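Local coordinates for protein pyridine synthase TbtD (Thermobispora bispora, PDB 5WA4) that probably catalyses the formal [4+2] aza-cycloaddition that forms the central pyridine ring during thiomuracin biosynthesis, and binds part of the N-terminal leader peptide of its substrate, at residues D24-G29 against H153-V158; D137-D142 against G267-E272; A145-S150 against L325-L330; E258-L263 against F311-L316. One frame throughout, in Å; residues are numbered along the deposited sequence.

Contact 1 (D24-G29 against H153-V158)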
loop_
_atom_site.group_PDB
_atom_site.type_symbol
_atom_site.label_atom_id
_atom_site.label_comp_id
_atom_site.label_asym_id
_atom_site.label_seq_id
_atom_site.Cartn_x
_atom_site.Cartn_y
_atom_site.Cartn_z
ATOM N N ASP E 24 -21.627 17.739 -38.411
ATOM C CA ASP E 24 -22.490 17.985 -39.567
ATOM C C ASP E 24 -23.528 16.896 -39.708
ATOM O O ASP E 24 -24.682 17.175 -40.034
ATOM C CB ASP E 24 -21.677 18.093 -40.870
ATOM C CG ASP E 24 -21.150 19.508 -41.134
ATOM O OD1 ASP E 24 -21.851 20.507 -40.817
ATOM O OD2 ASP E 24 -20.018 19.599 -41.661
ATOM N N LEU E 25 -23.109 15.655 -39.483
ATOM C CA LEU E 25 -24.036 14.529 -39.490
ATOM C C LEU E 25 -25.120 14.740 -38.447
ATOM O O LEU E 25 -26.279 14.375 -38.654
ATOM C CB LEU E 25 -23.299 13.214 -39.231
ATOM C CG LEU E 25 -24.124 11.991 -38.803
ATOM C CD1 LEU E 25 -25.122 11.556 -39.856
ATOM C CD2 LEU E 25 -23.195 10.853 -38.483
ATOM N N ILE E 26 -24.727 15.331 -37.323
ATOM C CA ILE E 26 -25.661 15.632 -36.249
ATOM C C ILE E 26 -26.733 16.573 -36.780
ATOM O O ILE E 26 -27.917 16.218 -36.801
ATOM C CB ILE E 26 -24.929 16.242 -35.005
ATOM C CG1 ILE E 26 -24.265 15.136 -34.179
ATOM C CG2 ILE E 26 -25.877 17.041 -34.116
ATOM C CD1 ILE E 26 -23.340 15.658 -33.113
ATOM N N LEU E 27 -26.310 17.739 -37.263
ATOM C CA LEU E 27 -27.229 18.812 -37.627
ATOM C C LEU E 27 -28.003 18.596 -38.931
ATOM O O LEU E 27 -29.130 19.066 -39.052
ATOM C CB LEU E 27 -26.457 20.124 -37.722
ATOM C CG LEU E 27 -25.734 20.538 -36.447
ATOM C CD1 LEU E 27 -24.980 21.850 -36.637
ATOM C CD2 LEU E 27 -26.743 20.647 -35.334
ATOM N N ASP E 28 -27.403 17.911 -39.902
ATOM C CA ASP E 28 -27.951 17.857 -41.266
ATOM C C ASP E 28 -28.586 16.517 -41.597
ATOM O O ASP E 28 -29.337 16.394 -42.565
ATOM C CB ASP E 28 -26.862 18.152 -42.310
ATOM C CG ASP E 28 -26.297 19.565 -42.204
ATOM O OD1 ASP E 28 -26.895 20.406 -41.491
ATOM O OD2 ASP E 28 -25.254 19.832 -42.854
ATOM N N GLY E 29 -28.256 15.503 -40.808
ATOM C CA GLY E 29 -28.824 14.185 -41.001
ATOM C C GLY E 29 -29.659 13.736 -39.818
ATOM O O GLY E 29 -30.797 13.302 -39.989
ATOM N N HIS E 153 -27.950 23.945 -30.574
ATOM C CA HIS E 153 -27.589 25.330 -30.284
ATOM C C HIS E 153 -26.075 25.489 -30.177
ATOM O O HIS E 153 -25.499 26.375 -30.804
ATOM C CB HIS E 153 -28.267 25.785 -28.993
ATOM C CG HIS E 153 -28.171 27.257 -28.733
ATOM N ND1 HIS E 153 -27.117 27.825 -28.048
ATOM C CD2 HIS E 153 -29.019 28.271 -29.025
ATOM C CE1 HIS E 153 -27.315 29.127 -27.939
ATOM N NE2 HIS E 153 -28.462 29.424 -28.526
ATOM N N ALA E 154 -25.432 24.615 -29.408
ATOM C CA ALA E 154 -23.985 24.664 -29.244
ATOM C C ALA E 154 -23.248 24.339 -30.552
ATOM O O ALA E 154 -22.246 24.983 -30.885
ATOM C CB ALA E 154 -23.554 23.718 -28.150
ATOM N N LEU E 155 -23.737 23.348 -31.290
ATOM C CA LEU E 155 -23.057 22.943 -32.509
ATOM C C LEU E 155 -23.253 24.007 -33.574
ATOM O O LEU E 155 -22.325 24.305 -34.313
ATOM C CB LEU E 155 -23.549 21.578 -33.012
ATOM C CG LEU E 155 -23.172 20.424 -32.065
ATOM C CD1 LEU E 155 -23.122 19.069 -32.758
ATOM C CD2 LEU E 155 -21.854 20.694 -31.346
ATOM N N GLU E 156 -24.449 24.588 -33.657
ATOM C CA GLU E 156 -24.705 25.566 -34.714
ATOM C C GLU E 156 -23.859 26.807 -34.451
ATOM O O GLU E 156 -23.384 27.462 -35.383
ATOM C CB GLU E 156 -26.200 25.907 -34.830
ATOM C CG GLU E 156 -27.044 24.764 -35.436
ATOM C CD GLU E 156 -28.134 25.233 -36.409
ATOM O OE1 GLU E 156 -29.258 25.547 -35.940
ATOM O OE2 GLU E 156 -27.876 25.263 -37.639
ATOM N N ARG E 157 -23.622 27.104 -33.186
ATOM C CA ARG E 157 -22.672 28.150 -32.853
ATOM C C ARG E 157 -21.237 27.727 -33.193
ATOM O O ARG E 157 -20.366 28.558 -33.426
ATOM C CB ARG E 157 -22.788 28.512 -31.377
ATOM C CG ARG E 157 -23.849 29.545 -31.104
ATOM C CD ARG E 157 -23.862 29.911 -29.661
ATOM N NE ARG E 157 -22.539 30.315 -29.196
ATOM C CZ ARG E 157 -22.033 31.530 -29.355
ATOM N NH1 ARG E 157 -22.740 32.458 -29.980
ATOM N NH2 ARG E 157 -20.828 31.816 -28.882
ATOM N N VAL E 158 -20.989 26.427 -33.235
ATOM C CA VAL E 158 -19.653 25.941 -33.541
ATOM C C VAL E 158 -19.398 26.028 -35.052
ATOM O O VAL E 158 -18.313 26.431 -35.495
ATOM C CB VAL E 158 -19.472 24.502 -32.996
ATOM C CG1 VAL E 158 -18.642 23.613 -33.946
ATOM C CG2 VAL E 158 -18.908 24.549 -31.553
#

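Contact 2 (D137-D142 against G267-E272)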
loop_
_atom_site.group_PDB
_atom_site.type_symbol
_atom_site.label_atom_id
_atom_site.label_comp_id
_atom_site.label_asym_id
_atom_site.label_seq_id
_atom_site.Cartn_x
_atom_site.Cartn_y
_atom_site.Cartn_z
ATOM N N ASP E 137 -29.221 4.686 -15.406
ATOM C CA ASP E 137 -29.316 4.731 -16.857
ATOM C C ASP E 137 -30.592 5.439 -17.285
ATOM O O ASP E 137 -30.650 6.065 -18.346
ATOM C CB ASP E 137 -29.266 3.308 -17.435
ATOM C CG ASP E 137 -27.944 2.604 -17.148
ATOM O OD1 ASP E 137 -26.889 3.264 -17.303
ATOM O OD2 ASP E 137 -27.960 1.411 -16.749
ATOM N N VAL E 138 -31.613 5.330 -16.441
ATOM C CA VAL E 138 -32.914 5.903 -16.722
ATOM C C VAL E 138 -32.821 7.421 -16.552
ATOM O O VAL E 138 -33.322 8.185 -17.381
ATOM C CB VAL E 138 -34.013 5.251 -15.805
ATOM C CG1 VAL E 138 -35.133 6.222 -15.456
ATOM C CG2 VAL E 138 -34.582 4.005 -16.468
ATOM N N LEU E 139 -32.144 7.851 -15.498
ATOM C CA LEU E 139 -31.914 9.267 -15.266
ATOM C C LEU E 139 -31.030 9.882 -16.371
ATOM O O LEU E 139 -31.281 10.992 -16.858
ATOM C CB LEU E 139 -31.263 9.461 -13.903
ATOM C CG LEU E 139 -31.178 10.900 -13.420
ATOM C CD1 LEU E 139 -32.584 11.403 -13.247
ATOM C CD2 LEU E 139 -30.348 11.044 -12.132
ATOM N N LEU E 140 -30.000 9.144 -16.769
ATOM C CA LEU E 140 -29.057 9.585 -17.799
ATOM C C LEU E 140 -29.758 9.814 -19.130
ATOM O O LEU E 140 -29.632 10.881 -19.733
ATOM C CB LEU E 140 -27.941 8.552 -17.964
ATOM C CG LEU E 140 -26.551 9.093 -18.276
ATOM C CD1 LEU E 140 -26.119 10.067 -17.187
ATOM C CD2 LEU E 140 -25.571 7.933 -18.373
ATOM N N ALA E 141 -30.503 8.797 -19.558
ATOM C CA ALA E 141 -31.315 8.854 -20.762
ATOM C C ALA E 141 -32.239 10.077 -20.774
ATOM O O ALA E 141 -32.312 10.785 -21.780
ATOM C CB ALA E 141 -32.124 7.572 -20.911
ATOM N N ASP E 142 -32.938 10.327 -19.669
ATOM C CA ASP E 142 -33.796 11.504 -19.575
ATOM C C ASP E 142 -32.964 12.752 -19.781
ATOM O O ASP E 142 -33.343 13.658 -20.540
ATOM C CB ASP E 142 -34.510 11.588 -18.221
ATOM C CG ASP E 142 -35.742 10.681 -18.124
ATOM O OD1 ASP E 142 -35.981 9.848 -19.036
ATOM O OD2 ASP E 142 -36.455 10.795 -17.094
ATOM N N GLY E 267 -32.483 5.928 -1.500
ATOM C CA GLY E 267 -31.706 4.733 -1.763
ATOM C C GLY E 267 -31.704 4.047 -3.134
ATOM O O GLY E 267 -31.541 2.832 -3.203
ATOM N N GLU E 268 -31.808 4.778 -4.241
ATOM C CA GLU E 268 -31.526 4.106 -5.518
ATOM C C GLU E 268 -30.335 4.613 -6.334
ATOM O O GLU E 268 -30.356 4.477 -7.554
ATOM C CB GLU E 268 -32.747 4.138 -6.418
ATOM C CG GLU E 268 -33.797 3.144 -6.035
ATOM C CD GLU E 268 -35.042 3.839 -5.578
ATOM O OE1 GLU E 268 -34.865 4.931 -4.993
ATOM O OE2 GLU E 268 -36.163 3.298 -5.788
ATOM N N LEU E 269 -29.298 5.154 -5.690
ATOM C CA LEU E 269 -28.027 5.419 -6.388
ATOM C C LEU E 269 -26.870 5.509 -5.365
ATOM O O LEU E 269 -27.142 5.598 -4.165
ATOM C CB LEU E 269 -28.092 6.735 -7.213
ATOM C CG LEU E 269 -29.091 7.092 -8.333
ATOM C CD1 LEU E 269 -29.091 8.572 -8.608
ATOM C CD2 LEU E 269 -28.850 6.327 -9.624
ATOM N N THR E 270 -25.612 5.420 -5.837
ATOM C CA THR E 270 -24.423 6.124 -5.269
ATOM C C THR E 270 -23.110 5.774 -6.014
ATOM O O THR E 270 -22.030 5.760 -5.409
ATOM C CB THR E 270 -24.162 5.863 -3.745
ATOM O OG1 THR E 270 -25.388 5.665 -3.031
ATOM C CG2 THR E 270 -23.436 7.061 -3.119
ATOM N N LEU E 271 -23.211 5.501 -7.319
ATOM C CA LEU E 271 -22.050 5.269 -8.183
ATOM C C LEU E 271 -21.578 6.592 -8.847
ATOM O O LEU E 271 -20.515 7.084 -8.468
ATOM C CB LEU E 271 -22.388 4.178 -9.224
ATOM C CG LEU E 271 -21.355 3.248 -9.875
ATOM C CD1 LEU E 271 -22.007 1.912 -10.213
ATOM C CD2 LEU E 271 -20.762 3.892 -11.127
ATOM N N GLU E 272 -22.378 7.143 -9.778
ATOM C CA GLU E 272 -22.119 8.342 -10.588
ATOM C C GLU E 272 -21.349 9.427 -9.837
ATOM O O GLU E 272 -21.738 10.592 -9.822
ATOM C CB GLU E 272 -23.469 8.884 -11.069
ATOM C CG GLU E 272 -23.927 8.656 -12.564
ATOM C CD GLU E 272 -23.143 9.343 -13.625
ATOM O OE1 GLU E 272 -22.250 10.124 -13.279
ATOM O OE2 GLU E 272 -23.388 9.033 -14.813
#

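Contact 3 (A145-S150 against L325-L330)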
loop_
_atom_site.group_PDB
_atom_site.type_symbol
_atom_site.label_atom_id
_atom_site.label_comp_id
_atom_site.label_asym_id
_atom_site.label_seq_id
_atom_site.Cartn_x
_atom_site.Cartn_y
_atom_site.Cartn_z
ATOM N N ALA E 145 -31.880 13.262 -23.484
ATOM C CA ALA E 145 -33.038 13.725 -24.237
ATOM C C ALA E 145 -33.364 15.195 -23.940
ATOM O O ALA E 145 -33.578 15.998 -24.838
ATOM C CB ALA E 145 -34.242 12.846 -23.931
ATOM N N ASP E 146 -33.399 15.552 -22.669
ATOM C CA ASP E 146 -33.813 16.892 -22.316
ATOM C C ASP E 146 -32.799 17.934 -22.795
ATOM O O ASP E 146 -33.160 19.097 -22.994
ATOM C CB ASP E 146 -34.034 16.997 -20.802
ATOM C CG ASP E 146 -35.126 16.065 -20.312
ATOM O OD1 ASP E 146 -35.986 15.666 -21.132
ATOM O OD2 ASP E 146 -35.129 15.724 -19.106
ATOM N N THR E 147 -31.546 17.516 -22.995
ATOM C CA THR E 147 -30.471 18.446 -23.353
ATOM C C THR E 147 -30.112 18.463 -24.850
ATOM O O THR E 147 -29.225 19.218 -25.276
ATOM C CB THR E 147 -29.176 18.160 -22.561
ATOM O OG1 THR E 147 -28.906 16.755 -22.560
ATOM C CG2 THR E 147 -29.306 18.644 -21.137
ATOM N N THR E 148 -30.808 17.665 -25.650
ATOM C CA THR E 148 -30.559 17.655 -27.083
ATOM C C THR E 148 -30.669 19.023 -27.812
ATOM O O THR E 148 -29.809 19.349 -28.651
ATOM C CB THR E 148 -31.481 16.677 -27.743
ATOM O OG1 THR E 148 -31.073 15.358 -27.372
ATOM C CG2 THR E 148 -31.405 16.824 -29.230
ATOM N N PRO E 149 -31.708 19.835 -27.509
ATOM C CA PRO E 149 -31.673 21.160 -28.149
ATOM C C PRO E 149 -30.520 22.024 -27.653
ATOM O O PRO E 149 -30.204 23.031 -28.287
ATOM C CB PRO E 149 -33.028 21.789 -27.761
ATOM C CG PRO E 149 -33.529 20.984 -26.613
ATOM C CD PRO E 149 -32.987 19.597 -26.817
ATOM N N SER E 150 -29.908 21.655 -26.536
ATOM C CA SER E 150 -28.734 22.384 -26.079
ATOM C C SER E 150 -27.511 21.955 -26.887
ATOM O O SER E 150 -26.505 22.685 -26.967
ATOM C CB SER E 150 -28.490 22.171 -24.581
ATOM O OG SER E 150 -29.190 23.131 -23.822
ATOM N N LEU E 325 -20.576 18.009 -22.734
ATOM C CA LEU E 325 -19.438 18.558 -23.456
ATOM C C LEU E 325 -18.763 17.476 -24.319
ATOM O O LEU E 325 -18.394 17.744 -25.454
ATOM C CB LEU E 325 -18.420 19.180 -22.492
ATOM C CG LEU E 325 -18.973 20.196 -21.498
ATOM C CD1 LEU E 325 -17.912 20.703 -20.537
ATOM C CD2 LEU E 325 -19.668 21.353 -22.189
ATOM N N THR E 326 -18.618 16.258 -23.810
ATOM C CA THR E 326 -18.106 15.181 -24.657
ATOM C C THR E 326 -19.055 14.958 -25.849
ATOM O O THR E 326 -18.623 14.595 -26.947
ATOM C CB THR E 326 -17.887 13.852 -23.855
ATOM O OG1 THR E 326 -16.622 13.902 -23.188
ATOM C CG2 THR E 326 -17.908 12.613 -24.772
ATOM N N ARG E 327 -20.343 15.209 -25.654
ATOM C CA ARG E 327 -21.302 15.022 -26.743
ATOM C C ARG E 327 -21.173 16.167 -27.767
ATOM O O ARG E 327 -21.558 16.022 -28.930
ATOM C CB ARG E 327 -22.721 14.960 -26.194
ATOM C CG ARG E 327 -23.700 14.195 -27.027
ATOM C CD ARG E 327 -25.041 14.280 -26.337
ATOM N NE ARG E 327 -26.138 13.781 -27.149
ATOM C CZ ARG E 327 -27.401 14.157 -26.972
ATOM N NH1 ARG E 327 -27.695 15.037 -26.022
ATOM N NH2 ARG E 327 -28.363 13.664 -27.744
ATOM N N LEU E 328 -20.635 17.302 -27.317
ATOM C CA LEU E 328 -20.403 18.458 -28.183
ATOM C C LEU E 328 -19.118 18.319 -29.016
ATOM O O LEU E 328 -18.915 19.065 -29.973
ATOM C CB LEU E 328 -20.329 19.753 -27.365
ATOM C CG LEU E 328 -21.534 20.169 -26.519
ATOM C CD1 LEU E 328 -21.306 21.536 -25.891
ATOM C CD2 LEU E 328 -22.810 20.166 -27.332
ATOM N N GLY E 329 -18.250 17.383 -28.643
ATOM C CA GLY E 329 -17.004 17.184 -29.349
ATOM C C GLY E 329 -15.760 17.470 -28.523
ATOM O O GLY E 329 -14.652 17.130 -28.945
ATOM N N LEU E 330 -15.925 18.094 -27.360
ATOM C CA LEU E 330 -14.802 18.436 -26.472
ATOM C C LEU E 330 -13.950 17.222 -26.142
ATOM O O LEU E 330 -14.467 16.143 -25.858
ATOM C CB LEU E 330 -15.302 19.067 -25.170
ATOM C CG LEU E 330 -14.353 20.092 -24.557
ATOM C CD1 LEU E 330 -14.330 21.343 -25.437
ATOM C CD2 LEU E 330 -14.757 20.468 -23.142
#

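Contact 4 (E258-L263 against F311-L316)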
loop_
_atom_site.group_PDB
_atom_site.type_symbol
_atom_site.label_atom_id
_atom_site.label_comp_id
_atom_site.label_asym_id
_atom_site.label_seq_id
_atom_site.Cartn_x
_atom_site.Cartn_y
_atom_site.Cartn_z
ATOM N N GLU E 258 -32.533 17.952 -8.339
ATOM C CA GLU E 258 -33.563 17.633 -7.364
ATOM C C GLU E 258 -33.953 16.163 -7.408
ATOM O O GLU E 258 -33.961 15.486 -6.372
ATOM C CB GLU E 258 -34.793 18.495 -7.603
ATOM C CG GLU E 258 -34.545 19.976 -7.387
ATOM C CD GLU E 258 -34.167 20.269 -5.962
ATOM O OE1 GLU E 258 -35.002 19.981 -5.075
ATOM O OE2 GLU E 258 -33.056 20.798 -5.733
ATOM N N ARG E 259 -34.272 15.679 -8.606
ATOM C CA ARG E 259 -34.588 14.284 -8.820
ATOM C C ARG E 259 -33.435 13.344 -8.433
ATOM O O ARG E 259 -33.663 12.213 -7.995
ATOM C CB ARG E 259 -34.971 14.054 -10.269
ATOM C CG ARG E 259 -35.007 12.589 -10.643
ATOM C CD ARG E 259 -36.318 12.236 -11.306
ATOM N NE ARG E 259 -36.621 13.208 -12.347
ATOM C CZ ARG E 259 -36.335 13.051 -13.637
ATOM N NH1 ARG E 259 -35.741 11.928 -14.063
ATOM N NH2 ARG E 259 -36.659 14.021 -14.500
ATOM N N ALA E 260 -32.199 13.804 -8.574
ATOM C CA ALA E 260 -31.081 12.966 -8.185
ATOM C C ALA E 260 -30.906 12.927 -6.662
ATOM O O ALA E 260 -30.514 11.888 -6.111
ATOM C CB ALA E 260 -29.803 13.438 -8.863
ATOM N N ARG E 261 -31.191 14.047 -5.993
ATOM C CA ARG E 261 -31.051 14.138 -4.534
ATOM C C ARG E 261 -32.155 13.331 -3.858
ATOM O O ARG E 261 -31.902 12.563 -2.937
ATOM C CB ARG E 261 -31.081 15.580 -4.050
ATOM C CG ARG E 261 -31.228 15.723 -2.529
ATOM C CD ARG E 261 -31.344 17.192 -2.075
ATOM N NE ARG E 261 -32.728 17.662 -2.102
ATOM C CZ ARG E 261 -33.119 18.896 -1.784
ATOM N NH1 ARG E 261 -32.229 19.806 -1.406
ATOM N NH2 ARG E 261 -34.405 19.232 -1.851
ATOM N N ALA E 262 -33.376 13.494 -4.343
ATOM C CA ALA E 262 -34.454 12.607 -3.983
ATOM C C ALA E 262 -34.043 11.130 -4.153
ATOM O O ALA E 262 -34.096 10.365 -3.200
ATOM C CB ALA E 262 -35.681 12.925 -4.808
ATOM N N LEU E 263 -33.618 10.731 -5.349
ATOM C CA LEU E 263 -33.204 9.330 -5.607
ATOM C C LEU E 263 -32.125 8.768 -4.654
ATOM O O LEU E 263 -32.139 7.582 -4.307
ATOM C CB LEU E 263 -32.705 9.194 -7.047
ATOM C CG LEU E 263 -33.809 9.075 -8.097
ATOM C CD1 LEU E 263 -33.236 9.092 -9.505
ATOM C CD2 LEU E 263 -34.673 7.841 -7.871
ATOM N N PHE E 311 -24.765 17.018 -1.838
ATOM C CA PHE E 311 -23.464 16.894 -2.471
ATOM C C PHE E 311 -23.375 15.748 -3.473
ATOM O O PHE E 311 -22.586 15.807 -4.400
ATOM C CB PHE E 311 -22.376 16.715 -1.412
ATOM C CG PHE E 311 -20.992 16.739 -1.979
ATOM C CD1 PHE E 311 -20.478 17.907 -2.526
ATOM C CD2 PHE E 311 -20.216 15.593 -2.002
ATOM C CE1 PHE E 311 -19.208 17.929 -3.056
ATOM C CE2 PHE E 311 -18.945 15.617 -2.538
ATOM C CZ PHE E 311 -18.454 16.780 -3.076
ATOM N N GLY E 312 -24.152 14.697 -3.280
ATOM C CA GLY E 312 -24.168 13.631 -4.254
ATOM C C GLY E 312 -24.852 14.120 -5.511
ATOM O O GLY E 312 -24.530 13.706 -6.605
ATOM N N ALA E 313 -25.811 15.017 -5.349
ATOM C CA ALA E 313 -26.655 15.435 -6.452
ATOM C C ALA E 313 -25.886 16.428 -7.321
ATOM O O ALA E 313 -25.932 16.367 -8.555
ATOM C CB ALA E 313 -27.962 16.050 -5.921
ATOM N N TYR E 314 -25.173 17.334 -6.658
ATOM C CA TYR E 314 -24.254 18.229 -7.325
ATOM C C TYR E 314 -23.259 17.437 -8.190
ATOM O O TYR E 314 -23.171 17.684 -9.381
ATOM C CB TYR E 314 -23.509 19.103 -6.319
ATOM C CG TYR E 314 -22.472 19.966 -7.003
ATOM C CD1 TYR E 314 -22.851 21.076 -7.745
ATOM C CD2 TYR E 314 -21.121 19.662 -6.925
ATOM C CE1 TYR E 314 -21.909 21.863 -8.392
ATOM C CE2 TYR E 314 -20.176 20.438 -7.560
ATOM C CZ TYR E 314 -20.573 21.539 -8.293
ATOM O OH TYR E 314 -19.639 22.313 -8.940
ATOM N N ARG E 315 -22.537 16.475 -7.610
ATOM C CA ARG E 315 -21.585 15.710 -8.397
ATOM C C ARG E 315 -22.246 14.988 -9.578
ATOM O O ARG E 315 -21.633 14.848 -10.634
ATOM C CB ARG E 315 -20.767 14.692 -7.552
ATOM C CG ARG E 315 -20.036 15.214 -6.270
ATOM C CD ARG E 315 -18.573 14.610 -6.192
ATOM N NE ARG E 315 -17.629 15.468 -6.940
ATOM C CZ ARG E 315 -16.624 16.182 -6.423
ATOM N NH1 ARG E 315 -16.272 16.062 -5.142
ATOM N NH2 ARG E 315 -15.896 16.947 -7.223
ATOM N N LEU E 316 -23.492 14.557 -9.447
ATOM C CA LEU E 316 -24.106 13.870 -10.581
ATOM C C LEU E 316 -24.360 14.865 -11.716
ATOM O O LEU E 316 -24.308 14.528 -12.909
ATOM C CB LEU E 316 -25.410 13.181 -10.180
ATOM C CG LEU E 316 -26.033 12.372 -11.317
ATOM C CD1 LEU E 316 -26.337 10.939 -10.917
ATOM C CD2 LEU E 316 -27.289 13.062 -11.802
#

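Contact 1 (D24-G29 against H153-V158)
Leu155 is the side chain that Ile26 and Leu27 share. Its CD1 methyl runs in against Ile26, the two side chains crossing at about a right angle, and the closest pair is Ile26 CD1 to Leu155 CD1 at 3.4 Å. The branch methyl takes part as well, with Ile26 CG2 at 3.7 Å from Leu155 CD1. Leu27 works one step further along: both of its methyls straddle the base of Leu155, CD1 lying 3.9 Å from Leu155 CB, and the same CD1 reaches Glu156 CG at 3.8 Å. Leu27 gets there because CG is turned opposite its carbonyl carbon (chi1 -59°) and CD1 continues outward in an extended chain. Of Glu156 the contact uses the CG methylene, while the chain bends at chi2 and takes the carboxylate off the apolar patch.

Around that patch lie charges. Asp24 and Asp28 both form salt bridges to Arg159, which also has a long, weak ion pair with Glu156, so it probably eases the crowding of acids here. Phe46 and Tyr152 extend the apolar shell, and Arg48 of strand 44-49 also packs against Ile26 and Leu155. The two helices cross at -109° with axes 10.4 Å apart. Helix 22-35 is the first helix of a beta-alpha-beta-beta-alpha-beta unit with strand order 2-3-1-4, a ferredoxin-like arrangement, here docked against the long helix 135-159.

Contact 2 (D137-D142 against G267-E272)
Leu140, which reaches across to Glu272, sits on a helical turn tied by the backbone bond from Ala141 N to Asp137 O, 3.0 Å long. Across the gap the meeting is of unlike groups: Leu140 CD1 approaches the carboxylate oxygen Glu272 OE2 at 3.8 Å, the side chains crossing at about a right angle. This is van der Waals contact with a polar atom; the CB bond of Leu140 runs to the side, and only the end of the side chain comes near Glu272. On the other side the chain of Glu272 is bent at chi2 (-67°), and its CB bond does head for the helix.

One residue back, Leu139 CD2 faces Leu269 CD1 at 4.5 Å, a loose apolar touch. Leu269 also rests on Leu263 and Leu264, and Leu139 on Leu316, so helices 244-265 and 307-328 supply much of the surrounding apolar surface. The 267-272 segment has no regular structure; it leaves helix 244-265 through a Schellman motif at Gly267, where phi is positive, and the model breaks off after Glu272 and resumes before helix 307-328. With just 101 Å² buried and no polar bond between the segments, the chemistry implies a light seat of one methyl-methyl and one methyl-carboxylate touch for the last residues before an unmodelled connection, which is probably flexible.

Contact 3 (A145-S150 against L325-L330)
Arg327 reaches Thr148 with one of its two terminal nitrogens: NH2 donates to Thr148 OG1 at 3.2 Å, with an N-H...O angle of 158°. The hydroxyl lies at the edge of the guanidinium, 12° from its plane, so the N-H points at it almost within that plane. The arginine gets this far because CG stands opposite the backbone N (chi1 -154°) and the chain then runs extended from CG to NE. This is the close-fitting part. The carbonyl oxygen of Tyr144 takes hydrogen bonds from Arg327 NH1 and from the hydroxyls of Thr147 and Thr148, and Thr147 OG1 also bonds Phe143 O. Thr147 OG1 stays 4.1 Å from Arg327 NH1, a neighbour and not a direct partner.

Away from the guanidinium the fit slackens. Ser150 O comes no nearer to Leu328 CD2 than 4.5 Å, and Leu328 finds Val151 and Ala154 instead. Pro149 turns to the exposed side, where the helix is kinked: the regular helical bonds are missing at 149 and 150, Pro149 N carrying no hydrogen and Ser150 N making only a weak bond to Thr147 O. Helix 307-328 ends in a Schellman motif at Gly329. In this buried cation NH1 and NH2 are taken by neutral oxygens and Phe46 gives a cation-pi contact, while NE is bonded elsewhere; its bonds to Thr148 and Tyr144 probably limit the guanidinium's rotation, and its charge would polarise the Tyr144 carbonyl and the Thr148 hydroxyl.

Contact 4 (E258-L263 against F311-L316)
Helices 258-263 and 311-316 cross obliquely, with 134° between their N-to-C directions and axes 8.2 Å apart, and they come closest where the CA atoms of Arg261 and Ala313 stand 5.0 Å from each other. Small side chains line the crossing. Ala313 CB presses on the base of Arg261, 3.7 Å from Arg261 CB, and lies looser against its other neighbour, Ala260 CB, at 4.3 Å. Leu316 closes the far end: with CG opposite its backbone N (chi1 -176°), it lays CD2 alongside Ala260 CB at 3.9 Å. These are alanine-lined helices of the largely helical part of the chain, consecutive in the modelled sequence and separated by the loop that is mostly absent from the model. Leu139 of helix 135-159 covers Ala260 and Leu316 together, giving the pair a third wall.

Past CB, Arg261 leaves the interface. Its chain bends at chi3, and its guanidinium turns back over Glu258 of its own helix, Arg261 NH2 standing 3.4 Å from Glu258 OE1. That oxygen sits well out of the guanidinium plane and OE2 lies over the face, so the pair probably rests on charge attraction alone.

Overall arrangement
Contacts 1, 2 and 3 all draw on helix 135-159, at its far end, near its start and in its middle. Contact 3 is the most central, about 4 Å from the centre of the chain, and the one whose segments are joined by a hydrogen bond. It touches contact 1, where Leu155 and Ala154 pack on Leu328. Contacts 2 and 4 lie on the opposite side of the chain's centre from contact 1, and their centres are about 9 Å apart; Leu139 packs on Arg259 and Glu272 on Leu316. Contacts 1 and 4 are buried apolar helix crossings with charges at their margins, whereas contact 2 is only partly buried. Helix 307-328 carries segments of contacts 3 and 4.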